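Local coordinates for flagellar assembly protein FliH (Salmonella typhimurium, PDB 5B0O) that is needed for the assembly and regrowth of the bacterial flagellum, working in the cytoplasm as part of flagellar protein export, at residues E[76-81]-E[106-111]; E[68-73]-E[115-120]. All blocks are in the same frame, centred on the assembly; numbering follows the deposited sequence.

Overall arrangement
Both contacts lie in the compact C-terminal part of FliH, away from the long helix 6-46, and both reach the same four-stranded mixed sheet; their centres are about 19 Å apart. In contact 1 the exit of strand 74-77 meets the loop that leads into strand 112-114; in contact 2 the loop that leads into strand 74-77 meets the hairpin turn after 112-114. The two therefore lie toward opposite ends of this antiparallel strand pair. Contact 1 is closer to the centre of the chain and combines buried aliphatic packing with histidines and carboxylates. Contact 2 is more peripheral, with one phenylalanine beside carboxylates that meet backbone NH and lysine, near the chain of another protein.

Contact 1. Residues E[76-81]-E[106-111]; sequences RVHPDD and LHHGGC
D81 OD2 takes the backbone N-H of G109 at 3.0 Å; the donor N approaches on the syn side, 30° out of the carboxylate plane. The D81 side chain can lean onto the loop because its CG stands beside the backbone N (chi1 -70°), and D81 OD1 turns instead to R84 in a salt bridge. G109 sits third in the type II turn H107-G110, the position where a positive phi suits glycine. After the turn the chain runs on into strand 112-114, which is antiparallel to 74-77 in the mixed sheet of this FliH domain. The closely packed, buried side lies beside strand 74-77: V77 CG2 lies 3.8 Å from C111 CB, while V77 CG1 touches the carbonyl O of G110 at 3.6 Å. L55 of helix 53-63 packs on V77, D81 and C111, so this side is buried. L106 reaches in with its CD1 branch, 3.8 Å from R76 CB. The guanidinium of R76 leads away from the loop and bonds Q74 OE1. Toward solvent the packing gives way to polar rings. H78 directs its edge at the face of H108 in an offset edge-to-face pair, centroids 4.4 Å apart and planes at 71°, although the closest ring-to-ring approach in the model is too short to be relied on. Beyond it, H108 NE2 donates to D80 OD2 at 3.2 Å, on the anti side of that exposed carboxylate. D80 meets the ring near its plane, at the edge, and would probably favour a protonated imidazole.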
# COMPACT_ATOMS: atom_id res chain seq x y z
N ARG E 76 28.89 9.17 -25.76
CA ARG E 76 28.24 10.28 -26.46
C ARG E 76 28.09 11.45 -25.52
O ARG E 76 27.66 11.29 -24.37
CB ARG E 76 26.85 9.87 -26.95
CG ARG E 76 26.81 8.65 -27.83
CD ARG E 76 25.38 8.23 -28.07
NE ARG E 76 25.30 6.88 -28.63
CZ ARG E 76 24.16 6.20 -28.76
NH1 ARG E 76 23.02 6.75 -28.38
NH2 ARG E 76 24.18 4.98 -29.28
N VAL E 77 28.43 12.63 -26.01
CA VAL E 77 28.21 13.86 -25.27
C VAL E 77 27.71 14.92 -26.24
O VAL E 77 27.80 14.75 -27.45
CB VAL E 77 29.49 14.34 -24.58
CG1 VAL E 77 29.17 15.49 -23.65
CG2 VAL E 77 30.12 13.21 -23.80
N HIS E 78 27.16 16.01 -25.70
CA HIS E 78 26.73 17.12 -26.54
C HIS E 78 27.93 17.67 -27.29
O HIS E 78 29.00 17.85 -26.71
CB HIS E 78 26.12 18.22 -25.67
CG HIS E 78 25.35 19.25 -26.45
ND1 HIS E 78 25.26 20.56 -26.06
CD2 HIS E 78 24.63 19.14 -27.59
CE1 HIS E 78 24.52 21.23 -26.93
NE2 HIS E 78 24.13 20.39 -27.87
N PRO E 79 27.75 17.96 -28.58
CA PRO E 79 28.86 18.48 -29.40
C PRO E 79 29.63 19.60 -28.70
O PRO E 79 30.82 19.75 -28.96
CB PRO E 79 28.14 19.01 -30.64
CG PRO E 79 26.99 18.04 -30.81
CD PRO E 79 26.58 17.61 -29.41
N ASP E 80 28.95 20.34 -27.83
CA ASP E 80 29.59 21.42 -27.08
C ASP E 80 30.58 20.98 -26.00
O ASP E 80 31.55 21.69 -25.71
CB ASP E 80 28.53 22.33 -26.48
CG ASP E 80 27.82 23.16 -27.51
OD1 ASP E 80 28.05 22.93 -28.72
OD2 ASP E 80 27.01 24.03 -27.12
N ASP E 81 30.32 19.83 -25.38
CA ASP E 81 31.28 19.24 -24.45
C ASP E 81 32.28 18.39 -25.22
O ASP E 81 33.34 18.03 -24.70
CB ASP E 81 30.58 18.34 -23.43
CG ASP E 81 29.74 19.11 -22.42
OD1 ASP E 81 30.22 20.12 -21.87
OD2 ASP E 81 28.60 18.67 -22.18
N LEU E 106 21.88 15.26 -25.83
CA LEU E 106 22.36 15.21 -24.45
C LEU E 106 22.60 16.63 -23.97
O LEU E 106 23.09 17.47 -24.71
CB LEU E 106 23.63 14.35 -24.33
CG LEU E 106 23.54 12.89 -24.80
CD1 LEU E 106 24.88 12.19 -24.68
CD2 LEU E 106 22.46 12.12 -24.05
N HIS E 107 22.21 16.91 -22.74
CA HIS E 107 22.48 18.21 -22.16
C HIS E 107 23.92 18.27 -21.67
O HIS E 107 24.52 17.24 -21.37
CB HIS E 107 21.51 18.53 -21.04
CG HIS E 107 20.07 18.43 -21.43
ND1 HIS E 107 19.41 17.22 -21.53
CD2 HIS E 107 19.16 19.38 -21.75
CE1 HIS E 107 18.16 17.44 -21.90
NE2 HIS E 107 17.98 18.74 -22.04
N HIS E 108 24.46 19.47 -21.60
CA HIS E 108 25.83 19.70 -21.15
C HIS E 108 26.05 19.09 -19.77
O HIS E 108 25.18 19.17 -18.91
CB HIS E 108 26.13 21.20 -21.10
CG HIS E 108 25.87 21.92 -22.38
ND1 HIS E 108 24.64 21.92 -23.01
CD2 HIS E 108 26.68 22.69 -23.15
CE1 HIS E 108 24.71 22.65 -24.12
NE2 HIS E 108 25.94 23.12 -24.22
N GLY E 109 27.22 18.49 -19.55
CA GLY E 109 27.58 17.99 -18.23
C GLY E 109 27.09 16.59 -17.96
O GLY E 109 27.09 16.12 -16.82
N GLY E 110 26.69 15.90 -19.03
CA GLY E 110 26.14 14.56 -18.94
C GLY E 110 26.44 13.75 -20.18
O GLY E 110 26.72 14.31 -21.24
N CYS E 111 26.37 12.43 -20.06
CA CYS E 111 26.82 11.54 -21.12
C CYS E 111 26.13 10.18 -21.07
O CYS E 111 25.47 9.84 -20.08
CB CYS E 111 28.31 11.32 -21.01
SG CYS E 111 28.75 10.52 -19.47

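Contact 2. Residues E[68-73]-E[115-120]; sequences LFSGKP and ADEGDL
F69 packs from CB to CZ against 115-120. Its CB rests 3.5 Å from A115 CB, and CG also packs on that methyl. On one flank of the ring, CD1 is 3.8 Å from E117 OE1; on the other, CE2 meets L120 CG at 3.9 Å. At the tip, CZ stands 3.8 Å from the carbonyl O of G118, which lies over one ring face, offset toward the rim. The E117 chain bends at chi2 (90°), bringing its carboxylate back beneath the 69-71 backbone. There OE2 accepts the N-H of S70 at 2.6 Å on its syn side. One residue on, the backbones pair directly: D116 N donates to G71 O at 3.3 Å. K72, folded at chi3 and chi4, returns over the same end of the turn, and its NZ forms a salt bridge with D116 OD2 at 3.2 Å on the exposed rim, its hydrogen bond weak. D119 and L120 continue the sheet into a strand of another protein's chain, where D119 OD2 has a basic partner. Paired backbone bonds between A115 and G118, one of them weak, close a two-residue turn, as in a tight beta hairpin joining strands 112-114 and 119-121.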
# COMPACT_ATOMS: atom_id res chain seq x y z
N LEU E 68 32.69 -4.63 -17.76
CA LEU E 68 33.12 -3.84 -18.92
C LEU E 68 32.37 -4.22 -20.19
O LEU E 68 32.15 -5.40 -20.46
CB LEU E 68 34.61 -4.06 -19.19
CG LEU E 68 35.67 -3.89 -18.12
CD1 LEU E 68 37.02 -4.08 -18.78
CD2 LEU E 68 35.58 -2.52 -17.48
N PHE E 69 32.01 -3.23 -21.00
CA PHE E 69 31.35 -3.50 -22.28
C PHE E 69 32.34 -3.96 -23.34
O PHE E 69 33.38 -3.34 -23.53
CB PHE E 69 30.60 -2.26 -22.78
CG PHE E 69 29.53 -1.77 -21.84
CD1 PHE E 69 28.66 -2.66 -21.25
CD2 PHE E 69 29.41 -0.42 -21.55
CE1 PHE E 69 27.68 -2.22 -20.38
CE2 PHE E 69 28.43 0.03 -20.68
CZ PHE E 69 27.57 -0.88 -20.10
N SER E 70 32.03 -5.06 -24.01
CA SER E 70 32.78 -5.48 -25.19
C SER E 70 32.05 -5.12 -26.48
O SER E 70 32.57 -5.29 -27.57
CB SER E 70 33.10 -6.98 -25.12
OG SER E 70 32.33 -7.73 -26.05
N GLY E 71 30.87 -4.53 -26.34
CA GLY E 71 29.89 -4.40 -27.40
C GLY E 71 30.14 -3.30 -28.42
O GLY E 71 29.19 -2.76 -28.98
N LYS E 72 31.41 -2.95 -28.62
CA LYS E 72 31.78 -1.78 -29.42
C LYS E 72 31.26 -0.53 -28.74
O LYS E 72 30.49 0.23 -29.32
CB LYS E 72 31.23 -1.88 -30.84
CG LYS E 72 31.74 -3.05 -31.66
CD LYS E 72 31.25 -2.98 -33.10
CE LYS E 72 29.73 -2.94 -33.18
NZ LYS E 72 29.08 -4.20 -32.70
N PRO E 73 31.71 -0.30 -27.50
CA PRO E 73 31.23 0.80 -26.66
C PRO E 73 31.45 2.14 -27.33
O PRO E 73 32.49 2.34 -27.96
CB PRO E 73 32.12 0.70 -25.42
CG PRO E 73 32.60 -0.71 -25.41
CD PRO E 73 32.79 -1.06 -26.85
N ALA E 115 26.69 0.20 -25.66
CA ALA E 115 27.25 -0.99 -26.28
C ALA E 115 26.13 -1.98 -26.58
O ALA E 115 24.98 -1.75 -26.21
CB ALA E 115 28.28 -1.63 -25.36
N ASP E 116 26.47 -3.09 -27.22
CA ASP E 116 25.47 -4.08 -27.57
C ASP E 116 24.79 -4.61 -26.31
O ASP E 116 23.57 -4.81 -26.30
CB ASP E 116 26.09 -5.24 -28.36
CG ASP E 116 26.75 -4.78 -29.66
OD1 ASP E 116 26.39 -3.69 -30.17
OD2 ASP E 116 27.63 -5.51 -30.18
N GLU E 117 25.57 -4.84 -25.26
CA GLU E 117 25.07 -5.41 -24.01
C GLU E 117 24.08 -4.49 -23.30
O GLU E 117 23.12 -4.96 -22.70
CB GLU E 117 26.22 -5.71 -23.04
CG GLU E 117 27.41 -6.46 -23.61
CD GLU E 117 28.48 -5.53 -24.18
OE1 GLU E 117 28.15 -4.39 -24.56
OE2 GLU E 117 29.65 -5.95 -24.23
N GLY E 118 24.34 -3.19 -23.36
CA GLY E 118 23.55 -2.23 -22.61
C GLY E 118 24.23 -0.89 -22.48
O GLY E 118 25.24 -0.65 -23.12
N ASP E 119 23.69 -0.02 -21.63
CA ASP E 119 24.16 1.36 -21.54
C ASP E 119 24.45 1.83 -20.11
O ASP E 119 23.80 1.40 -19.17
CB ASP E 119 23.13 2.30 -22.16
CG ASP E 119 22.65 1.82 -23.52
OD1 ASP E 119 23.42 1.15 -24.23
OD2 ASP E 119 21.49 2.13 -23.87
N LEU E 120 25.43 2.71 -19.97
CA LEU E 120 25.61 3.46 -18.72
C LEU E 120 25.12 4.88 -18.94
O LEU E 120 25.74 5.64 -19.69
CB LEU E 120 27.08 3.48 -18.31
CG LEU E 120 27.58 2.22 -17.61
CD1 LEU E 120 29.04 2.34 -17.25
CD2 LEU E 120 26.74 1.98 -16.37